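Local coordinates for protein D-hydantoinase (Ralstonia pickettii, PDB 1NFG) that probably catalyses the stereospecific hydrolysis of the cyclic amide bond of D-hydantoin derivatives at a centre of two zinc ions, at residues S413-E416 and G417-V420. Numbering follows the deposited sequence.
Sequences SSYE and GHKV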
# COMPACT_ATOMS: atom_id res chain seq x y z
N SER A 413 19.54 34.19 5.98
CA SER A 413 19.37 32.90 6.64
C SER A 413 18.02 32.31 6.23
O SER A 413 17.04 33.04 6.07
CB SER A 413 19.40 33.06 8.16
OG SER A 413 19.09 31.83 8.78
N SER A 414 17.98 30.99 6.06
CA SER A 414 16.75 30.31 5.67
C SER A 414 15.77 30.31 6.83
O SER A 414 14.57 30.09 6.66
CB SER A 414 17.06 28.87 5.27
OG SER A 414 18.05 28.82 4.26
N TYR A 415 16.30 30.58 8.02
CA TYR A 415 15.50 30.58 9.24
C TYR A 415 15.46 31.95 9.89
O TYR A 415 15.33 32.07 11.11
CB TYR A 415 16.06 29.53 10.19
CG TYR A 415 16.23 28.20 9.50
CD1 TYR A 415 15.14 27.38 9.24
CD2 TYR A 415 17.48 27.81 9.01
CE1 TYR A 415 15.28 26.20 8.50
CE2 TYR A 415 17.63 26.64 8.27
CZ TYR A 415 16.52 25.84 8.02
OH TYR A 415 16.67 24.68 7.29
N GLU A 416 15.57 32.99 9.07
CA GLU A 416 15.54 34.35 9.58
C GLU A 416 14.22 34.59 10.30
O GLU A 416 13.15 34.33 9.74
CB GLU A 416 15.69 35.34 8.42
CG GLU A 416 15.69 36.81 8.83
CD GLU A 416 16.91 37.19 9.65
OE1 GLU A 416 18.04 36.87 9.23
OE2 GLU A 416 16.73 37.82 10.72
N GLY A 417 14.30 35.05 11.54
CA GLY A 417 13.09 35.33 12.29
C GLY A 417 12.61 34.24 13.24
O GLY A 417 11.80 34.52 14.11
N HIS A 418 13.10 33.02 13.08
CA HIS A 418 12.66 31.93 13.96
C HIS A 418 13.15 32.08 15.40
O HIS A 418 14.33 32.33 15.65
CB HIS A 418 13.12 30.56 13.43
CG HIS A 418 12.40 30.12 12.19
ND1 HIS A 418 11.79 28.89 12.08
CD2 HIS A 418 12.23 30.73 10.99
CE1 HIS A 418 11.27 28.76 10.87
NE2 HIS A 418 11.53 29.86 10.19
N LYS A 419 12.22 31.93 16.34
CA LYS A 419 12.55 32.01 17.75
C LYS A 419 12.89 30.59 18.19
O LYS A 419 12.14 29.66 17.91
CB LYS A 419 11.37 32.55 18.56
CG LYS A 419 11.01 34.00 18.23
CD LYS A 419 9.91 34.55 19.13
CE LYS A 419 8.60 33.81 18.92
NZ LYS A 419 7.54 34.29 19.86
N VAL A 420 14.03 30.43 18.85
CA VAL A 420 14.45 29.11 19.29
C VAL A 420 14.76 29.06 20.77
O VAL A 420 15.06 30.08 21.39
CB VAL A 420 15.71 28.65 18.52
CG1 VAL A 420 15.43 28.63 17.04
CG2 VAL A 420 16.89 29.57 18.81
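Tyr415 and His418 are joined through the backbone of a type II beta turn, with His418 N donating to Tyr415 O at 3.1 Å and an N-H...O angle of 167°. Gly417 takes the third position of this turn with a positive phi of 96°, the conformation usual for glycine there. A type I turn from Ser413 to Glu416 overlaps it, sharing Tyr415 and Glu416, and is closed by a weak bond from Glu416 N to Ser413 O. Inside that first turn, Ser413 OG accepts from Tyr415 N at 3.2 Å, an ST turn. The same hydroxyl is also hydrogen-bonded to Glu342.

The two turns form the end of the loop that leads into strand 419-429 of the amidohydrolase fold. Tyr415 is buried, and its side chain touches Met346 of helix 343-352. The Tyr415 side chain is about 9 Å from that of the zinc ligand Asp313. Glu416 points away from 417-420 overall, though its CB lies 3.4 Å from Gly417 N, while OE1 accepts from Gln403 N. The aromatic pair is edge-to-face. Tyr415 turns its edge to the His418 face, with planes at 85° and centroids 5.8 Å apart. His418 CG, anti to its carbonyl carbon and beside its N, sets the imidazole beside the Tyr415 carbonyl, with CD2 3.4 Å from Tyr415 O. Tyr415 CB sits over the rim of that imidazole, 4.1 Å from His418 CD2.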